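Side-chain contacts in negative regulator of ofd1 (Schizosaccharomyces pombe, PDB 3QTM), which directly inhibits ofd1, promotes the stability of the Sre1N transcription factor domain in hypoxic gene control, and is required for correct translation termination: residues 220-225 with 233-238; 168-173 with 214-219. One frame throughout, in Å; residues are numbered along the deposited sequence.

Overall arrangement
Both contacts share the short helix 213-220 or the loop that leaves it, and their centres lie about 11 Å apart. Interaction 1 brings that loop back against helix 229-254, the next helix in the chain; interaction 2 packs helix 213-220 against the end of helix 151-170, through segments 168-173 and 214-219, 41 residues apart at their closest ends. Each is an apolar contact made largely by buried residues, but 105 Å² is buried in 220-225 with 233-238 and 168 Å² in 168-173 with 214-219. The first is two methyls on one alanine, with a serine hydroxyl alongside; the second sets a leucine methyl over a peptide group, beside an exposed turn.

Interaction 1: residues 220-225 with 233-238; sequences KSVVDP and LIAQEA
Val222 meets Ala235 through both of its methyl groups, which straddle the single methyl of the alanine: CG2 of Val222 lies 3.7 Å from CB of Ala235, and CG1 of Val222 is 3.8 Å from the same atom. The near equality of the two distances means that the alanine carbon faces the fork of the valine rather than one branch. A torsion sets this up, since chi1 of -61° places CG2 between the backbone N and the carbonyl carbon while CG1 stands opposite the carbonyl carbon. Both side chains leave the backbone toward the other segment, and the CA atoms of Val222 and Ala235 are the nearest pair across the contact, 7.1 Å apart.

Ser221 adds a flank, with its OG 4.0 Å from CB of Ala235, a van der Waals approach without a polar bond. The hydroxyl is instead hydrogen-bonded to the carbonyl O of Trp218, three residues earlier in the chain; a chi1 of 76° lets it fold over toward that carbonyl. The buried oxygen is therefore satisfied by Trp218, and the methyl of Ala235 packs beside both the hydroxyl and the carbonyl O it bonds.

In the second shell, the side chains of both Ser221 and Val222 also touch Pro182, and Gln236, next to Ala235, reaches Leu219. Helices 213-220 and 229-254 run roughly antiparallel, so this loop contact lies at the connecting end of a helical hairpin, in keeping with the all-helical tetratricopeptide-repeat character of the protein.

With three buried residues in touch and no polar bond between the segments, the pairing rests on the close fit of methyl groups, whereas the hydroxyl is hydrogen-bonded locally and not across the contact.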
ATOM      1  N   LYS A 220      -3.401  10.264  -3.559  1.00 28.14           N
ATOM      2  CA  LYS A 220      -4.825  10.568  -3.615  1.00 26.71           C
ATOM      3  C   LYS A 220      -5.541  10.291  -2.287  1.00 28.73           C
ATOM      4  O   LYS A 220      -6.521  10.956  -1.953  1.00 27.77           O
ATOM      5  CB  LYS A 220      -5.519   9.828  -4.761  1.00 28.00           C
ATOM      6  CG  LYS A 220      -6.967  10.293  -4.971  1.00 33.32           C
ATOM      7  CD  LYS A 220      -7.638   9.655  -6.184  1.00 36.29           C
ATOM      8  CE  LYS A 220      -6.706   9.669  -7.386  1.00 38.40           C
ATOM      9  NZ  LYS A 220      -7.426   9.922  -8.656  1.00 39.26           N
ATOM     10  N   SER A 221      -5.054   9.314  -1.527  1.00 28.04           N
ATOM     11  CA  SER A 221      -5.727   8.942  -0.283  1.00 29.78           C
ATOM     12  C   SER A 221      -5.675  10.056   0.767  1.00 27.83           C
ATOM     13  O   SER A 221      -6.336   9.978   1.796  1.00 28.22           O
ATOM     14  CB  SER A 221      -5.149   7.644   0.293  1.00 25.86           C
ATOM     15  OG  SER A 221      -3.899   7.860   0.912  1.00 27.69           O
ATOM     16  N   VAL A 222      -4.887  11.087   0.500  1.00 26.61           N
ATOM     17  CA  VAL A 222      -4.692  12.162   1.463  1.00 32.18           C
ATOM     18  C   VAL A 222      -4.612  13.547   0.806  1.00 36.29           C
ATOM     19  O   VAL A 222      -4.058  14.476   1.387  1.00 38.42           O
ATOM     20  CB  VAL A 222      -3.433  11.910   2.345  1.00 30.49           C
ATOM     21  CG1 VAL A 222      -3.582  10.624   3.140  1.00 28.87           C
ATOM     22  CG2 VAL A 222      -2.174  11.854   1.491  1.00 26.64           C
ATOM     23  N   VAL A 223      -5.184  13.681  -0.392  1.00 36.53           N
ATOM     24  CA  VAL A 223      -5.211  14.963  -1.106  1.00 39.47           C
ATOM     25  C   VAL A 223      -5.896  16.066  -0.308  1.00 43.14           C
ATOM     26  O   VAL A 223      -5.346  17.157  -0.154  1.00 45.26           O
ATOM     27  CB  VAL A 223      -5.914  14.872  -2.488  1.00 35.42           C
ATOM     28  CG1 VAL A 223      -5.073  14.085  -3.454  1.00 41.59           C
ATOM     29  CG2 VAL A 223      -7.307  14.270  -2.360  1.00 36.48           C
ATOM     30  N   ASP A 224      -7.102  15.789   0.176  1.00 41.19           N
ATOM     31  CA  ASP A 224      -7.808  16.741   1.020  1.00 44.92           C
ATOM     32  C   ASP A 224      -6.831  17.340   2.032  1.00 46.68           C
ATOM     33  O   ASP A 224      -6.321  16.628   2.897  1.00 43.16           O
ATOM     34  CB  ASP A 224      -8.964  16.050   1.744  1.00 46.55           C
ATOM     35  CG  ASP A 224      -9.654  16.960   2.749  1.00 49.12           C
ATOM     36  OD1 ASP A 224      -9.265  18.142   2.855  1.00 48.59           O
ATOM     37  OD2 ASP A 224     -10.586  16.493   3.440  1.00 49.78           O
ATOM     38  N   PRO A 225      -6.560  18.654   1.925  1.00 49.34           N
ATOM     39  CA  PRO A 225      -5.621  19.312   2.844  1.00 46.29           C
ATOM     40  C   PRO A 225      -6.068  19.175   4.293  1.00 45.65           C
ATOM     41  O   PRO A 225      -5.235  19.253   5.197  1.00 46.32           O
ATOM     42  CB  PRO A 225      -5.666  20.778   2.403  1.00 46.38           C
ATOM     43  CG  PRO A 225      -6.112  20.724   0.978  1.00 48.54           C
ATOM     44  CD  PRO A 225      -7.100  19.595   0.928  1.00 46.28           C
ATOM     45  N   LEU A 233       1.046  11.366   6.926  1.00 28.74           N
ATOM     46  CA  LEU A 233       2.336  10.759   7.225  1.00 27.78           C
ATOM     47  C   LEU A 233       2.470   9.345   6.686  1.00 27.69           C
ATOM     48  O   LEU A 233       3.472   8.997   6.055  1.00 29.39           O
ATOM     49  CB  LEU A 233       2.573  10.731   8.735  1.00 33.62           C
ATOM     50  CG  LEU A 233       3.374  11.885   9.316  1.00 36.72           C
ATOM     51  CD1 LEU A 233       3.437  11.778  10.842  1.00 35.43           C
ATOM     52  CD2 LEU A 233       4.769  11.864   8.697  1.00 35.10           C
ATOM     53  N   ILE A 234       1.471   8.514   6.960  1.00 28.06           N
ATOM     54  CA  ILE A 234       1.511   7.127   6.518  1.00 27.19           C
ATOM     55  C   ILE A 234       1.635   7.046   4.993  1.00 26.95           C
ATOM     56  O   ILE A 234       2.456   6.292   4.465  1.00 23.70           O
ATOM     57  CB  ILE A 234       0.265   6.333   6.983  1.00 31.15           C
ATOM     58  CG1 ILE A 234       0.127   6.409   8.515  1.00 31.12           C
ATOM     59  CG2 ILE A 234       0.347   4.884   6.475  1.00 26.52           C
ATOM     60  CD1 ILE A 234      -1.034   5.608   9.088  1.00 31.60           C
ATOM     61  N   ALA A 235       0.812   7.831   4.299  1.00 27.78           N
ATOM     62  CA  ALA A 235       0.836   7.916   2.834  1.00 24.53           C
ATOM     63  C   ALA A 235       2.186   8.423   2.288  1.00 23.01           C
ATOM     64  O   ALA A 235       2.745   7.846   1.354  1.00 24.03           O
ATOM     65  CB  ALA A 235      -0.308   8.823   2.345  1.00 21.71           C
ATOM     66  N   GLN A 236       2.692   9.508   2.868  1.00 23.75           N
ATOM     67  CA  GLN A 236       3.941  10.106   2.402  1.00 24.07           C
ATOM     68  C   GLN A 236       5.127   9.184   2.675  1.00 24.18           C
ATOM     69  O   GLN A 236       6.039   9.093   1.859  1.00 24.70           O
ATOM     70  CB  GLN A 236       4.168  11.488   3.022  1.00 24.88           C
ATOM     71  CG  GLN A 236       3.188  12.566   2.564  1.00 25.05           C
ATOM     72  CD  GLN A 236       3.362  12.964   1.095  1.00 25.88           C
ATOM     73  OE1 GLN A 236       4.251  12.473   0.391  1.00 25.27           O
ATOM     74  NE2 GLN A 236       2.504  13.860   0.631  1.00 29.19           N
ATOM     75  N   GLU A 237       5.105   8.484   3.810  1.00 26.43           N
ATOM     76  CA  GLU A 237       6.119   7.462   4.091  1.00 24.66           C
ATOM     77  C   GLU A 237       6.136   6.357   3.028  1.00 25.78           C
ATOM     78  O   GLU A 237       7.210   5.868   2.645  1.00 24.74           O
ATOM     79  CB  GLU A 237       5.912   6.839   5.475  1.00 27.82           C
ATOM     80  CG  GLU A 237       6.080   7.806   6.640  1.00 34.43           C
ATOM     81  CD  GLU A 237       7.516   7.906   7.116  1.00 41.77           C
ATOM     82  OE1 GLU A 237       8.433   7.753   6.279  1.00 43.64           O
ATOM     83  OE2 GLU A 237       7.731   8.130   8.330  1.00 44.68           O
ATOM     84  N   ALA A 238       4.956   5.951   2.561  1.00 23.58           N
ATOM     85  CA  ALA A 238       4.882   4.925   1.520  1.00 20.45           C
ATOM     86  C   ALA A 238       5.395   5.492   0.191  1.00 23.48           C
ATOM     87  O   ALA A 238       6.034   4.795  -0.596  1.00 22.46           O
ATOM     88  CB  ALA A 238       3.455   4.399   1.363  1.00 24.06           C
TER

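Interaction 2: residues 168-173 with 214-219; sequences PLAQDS and ITALWL
Leu217 presses one methyl against the backbone that joins Leu169 to Ala170, a helix-to-helix contact of the tetratricopeptide-type, all-helical fold in which helix 213-220 packs on the last turn of helix 151-170. The CD2 of Leu217 is 3.6 Å from C of Leu169 and an equal 3.6 Å from N of Ala170; both values, with the methyl displaced almost along the normal of the peptide plane, show that it stands over the face of that group. The leucine chain reaches there with CG opposite its own carbonyl carbon (chi1 -71°) and a nearly fully extended second torsion (chi2 177°).

Around this point the packing is tight. CB of Leu169 lies 3.7 Å from CD2 of Leu217, and CB of Ala170 is 3.9 Å from the same methyl. The alanine is small enough to let the backbones come close, for the CA atoms of Ala170 and Leu217 are 5.4 Å apart. Leu169 continues the apolar core toward Phe122 and Leu123 of helix 119-142, while Leu217 also touches Leu188 of helix 188-197, so the pair joins several helices.

On the other side the chain leaves its weakly bonded last turn, and Gln171, Asp172 and Ser173 are exposed. Just beyond the apolar patch, NZ of Lys220, hydrogen-bonded to the carbonyl O of Thr174, also makes a weak hydrogen bond to O of Leu169.

At the margin between the tight and loose halves sits Ala216, whose CB is 4.0 Å from CB of Ala170 and slightly nearer, at 3.8 Å, to the carbonyl O of Ala170.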
ATOM      1  N   PRO A 168      -7.360   2.437 -13.233  1.00 24.52           N
ATOM      2  CA  PRO A 168      -8.451   3.421 -13.272  1.00 29.58           C
ATOM      3  C   PRO A 168      -8.512   4.287 -12.012  1.00 31.89           C
ATOM      4  O   PRO A 168      -8.817   5.475 -12.123  1.00 30.92           O
ATOM      5  CB  PRO A 168      -9.720   2.554 -13.357  1.00 28.65           C
ATOM      6  CG  PRO A 168      -9.273   1.249 -13.894  1.00 26.61           C
ATOM      7  CD  PRO A 168      -7.832   1.063 -13.487  1.00 27.44           C
ATOM      8  N   LEU A 169      -8.254   3.702 -10.841  1.00 27.75           N
ATOM      9  CA  LEU A 169      -8.372   4.440  -9.581  1.00 27.60           C
ATOM     10  C   LEU A 169      -7.334   5.540  -9.492  1.00 28.23           C
ATOM     11  O   LEU A 169      -7.556   6.563  -8.847  1.00 30.70           O
ATOM     12  CB  LEU A 169      -8.192   3.512  -8.373  1.00 25.89           C
ATOM     13  CG  LEU A 169      -9.211   2.391  -8.219  1.00 25.93           C
ATOM     14  CD1 LEU A 169      -8.823   1.527  -7.041  1.00 23.86           C
ATOM     15  CD2 LEU A 169     -10.622   2.953  -8.042  1.00 25.96           C
ATOM     16  N   ALA A 170      -6.191   5.315 -10.128  1.00 28.56           N
ATOM     17  CA  ALA A 170      -5.075   6.251 -10.040  1.00 31.04           C
ATOM     18  C   ALA A 170      -5.192   7.448 -10.999  1.00 33.93           C
ATOM     19  O   ALA A 170      -4.422   8.396 -10.906  1.00 35.01           O
ATOM     20  CB  ALA A 170      -3.760   5.515 -10.255  1.00 26.01           C
ATOM     21  N   GLN A 171      -6.150   7.408 -11.915  1.00 35.07           N
ATOM     22  CA  GLN A 171      -6.340   8.521 -12.846  1.00 37.17           C
ATOM     23  C   GLN A 171      -6.899   9.746 -12.136  1.00 41.94           C
ATOM     24  O   GLN A 171      -7.671   9.625 -11.181  1.00 36.39           O
ATOM     25  CB  GLN A 171      -7.272   8.117 -13.991  1.00 38.77           C
ATOM     26  CG  GLN A 171      -6.755   6.950 -14.824  1.00 37.46           C
ATOM     27  CD  GLN A 171      -5.263   7.050 -15.103  1.00 40.81           C
ATOM     28  OE1 GLN A 171      -4.492   6.121 -14.808  1.00 44.85           O
ATOM     29  NE2 GLN A 171      -4.841   8.188 -15.651  1.00 40.99           N
ATOM     30  N   ASP A 172      -6.512  10.927 -12.605  1.00 45.40           N
ATOM     31  CA  ASP A 172      -7.031  12.167 -12.038  1.00 46.02           C
ATOM     32  C   ASP A 172      -8.537  12.249 -12.203  1.00 47.25           C
ATOM     33  O   ASP A 172      -9.228  12.793 -11.345  1.00 52.50           O
ATOM     34  CB  ASP A 172      -6.364  13.382 -12.673  1.00 48.25           C
ATOM     35  CG  ASP A 172      -4.873  13.409 -12.438  1.00 57.40           C
ATOM     36  OD1 ASP A 172      -4.343  12.454 -11.827  1.00 55.78           O
ATOM     37  OD2 ASP A 172      -4.226  14.386 -12.865  1.00 68.78           O
ATOM     38  N   SER A 173      -9.049  11.701 -13.301  1.00 44.77           N
ATOM     39  CA  SER A 173     -10.495  11.656 -13.518  1.00 46.38           C
ATOM     40  C   SER A 173     -11.239  10.921 -12.388  1.00 47.42           C
ATOM     41  O   SER A 173     -12.416  11.188 -12.135  1.00 47.77           O
ATOM     42  CB  SER A 173     -10.820  11.006 -14.861  1.00 47.74           C
ATOM     43  OG  SER A 173     -10.737   9.595 -14.773  1.00 48.21           O
ATOM     44  N   ILE A 214       0.970   3.304  -8.183  1.00 22.88           N
ATOM     45  CA  ILE A 214       1.063   3.075  -6.739  1.00 23.71           C
ATOM     46  C   ILE A 214       1.179   4.409  -6.035  1.00 27.03           C
ATOM     47  O   ILE A 214       0.495   4.685  -5.055  1.00 24.30           O
ATOM     48  CB  ILE A 214       2.303   2.248  -6.377  1.00 23.84           C
ATOM     49  CG1 ILE A 214       2.084   0.775  -6.732  1.00 25.72           C
ATOM     50  CG2 ILE A 214       2.635   2.385  -4.882  1.00 22.50           C
ATOM     51  CD1 ILE A 214       3.370  -0.061  -6.738  1.00 26.52           C
ATOM     52  N   THR A 215       2.052   5.242  -6.572  1.00 26.27           N
ATOM     53  CA  THR A 215       2.369   6.526  -5.983  1.00 25.68           C
ATOM     54  C   THR A 215       1.188   7.483  -6.075  1.00 26.80           C
ATOM     55  O   THR A 215       0.874   8.185  -5.120  1.00 26.80           O
ATOM     56  CB  THR A 215       3.613   7.110  -6.678  1.00 28.68           C
ATOM     57  OG1 THR A 215       4.783   6.568  -6.044  1.00 34.42           O
ATOM     58  CG2 THR A 215       3.633   8.617  -6.586  1.00 33.98           C
ATOM     59  N   ALA A 216       0.523   7.501  -7.224  1.00 27.65           N
ATOM     60  CA  ALA A 216      -0.652   8.344  -7.386  1.00 29.73           C
ATOM     61  C   ALA A 216      -1.734   7.969  -6.374  1.00 26.20           C
ATOM     62  O   ALA A 216      -2.431   8.835  -5.851  1.00 29.21           O
ATOM     63  CB  ALA A 216      -1.188   8.248  -8.824  1.00 26.34           C
ATOM     64  N   LEU A 217      -1.867   6.675  -6.094  1.00 24.32           N
ATOM     65  CA  LEU A 217      -2.887   6.203  -5.156  1.00 24.82           C
ATOM     66  C   LEU A 217      -2.623   6.662  -3.715  1.00 23.05           C
ATOM     67  O   LEU A 217      -3.520   7.169  -3.036  1.00 23.37           O
ATOM     68  CB  LEU A 217      -3.041   4.673  -5.239  1.00 21.89           C
ATOM     69  CG  LEU A 217      -3.713   4.160  -6.537  1.00 24.43           C
ATOM     70  CD1 LEU A 217      -3.758   2.653  -6.587  1.00 20.77           C
ATOM     71  CD2 LEU A 217      -5.121   4.726  -6.734  1.00 24.62           C
ATOM     72  N   TRP A 218      -1.399   6.481  -3.241  1.00 23.26           N
ATOM     73  CA  TRP A 218      -1.077   6.918  -1.886  1.00 25.04           C
ATOM     74  C   TRP A 218      -1.369   8.405  -1.762  1.00 25.53           C
ATOM     75  O   TRP A 218      -1.999   8.842  -0.805  1.00 24.61           O
ATOM     76  CB  TRP A 218       0.383   6.631  -1.535  1.00 23.95           C
ATOM     77  CG  TRP A 218       0.666   5.195  -1.183  1.00 21.77           C
ATOM     78  CD1 TRP A 218       1.389   4.299  -1.923  1.00 20.68           C
ATOM     79  CD2 TRP A 218       0.245   4.493  -0.005  1.00 22.63           C
ATOM     80  NE1 TRP A 218       1.439   3.087  -1.282  1.00 18.97           N
ATOM     81  CE2 TRP A 218       0.748   3.176  -0.103  1.00 23.06           C
ATOM     82  CE3 TRP A 218      -0.503   4.848   1.126  1.00 23.71           C
ATOM     83  CZ2 TRP A 218       0.530   2.213   0.890  1.00 23.30           C
ATOM     84  CZ3 TRP A 218      -0.726   3.886   2.109  1.00 23.20           C
ATOM     85  CH2 TRP A 218      -0.205   2.589   1.985  1.00 25.55           C
ATOM     86  N   LEU A 219      -0.932   9.175  -2.751  1.00 24.35           N
ATOM     87  CA  LEU A 219      -1.144  10.611  -2.730  1.00 26.55           C
ATOM     88  C   LEU A 219      -2.620  10.948  -2.731  1.00 27.50           C
ATOM     89  O   LEU A 219      -3.058  11.814  -1.982  1.00 29.27           O
ATOM     90  CB  LEU A 219      -0.445  11.294  -3.916  1.00 28.95           C
ATOM     91  CG  LEU A 219       1.084  11.320  -3.858  1.00 30.92           C
ATOM     92  CD1 LEU A 219       1.697  11.788  -5.183  1.00 30.31           C
ATOM     93  CD2 LEU A 219       1.543  12.205  -2.703  1.00 31.46           C
TER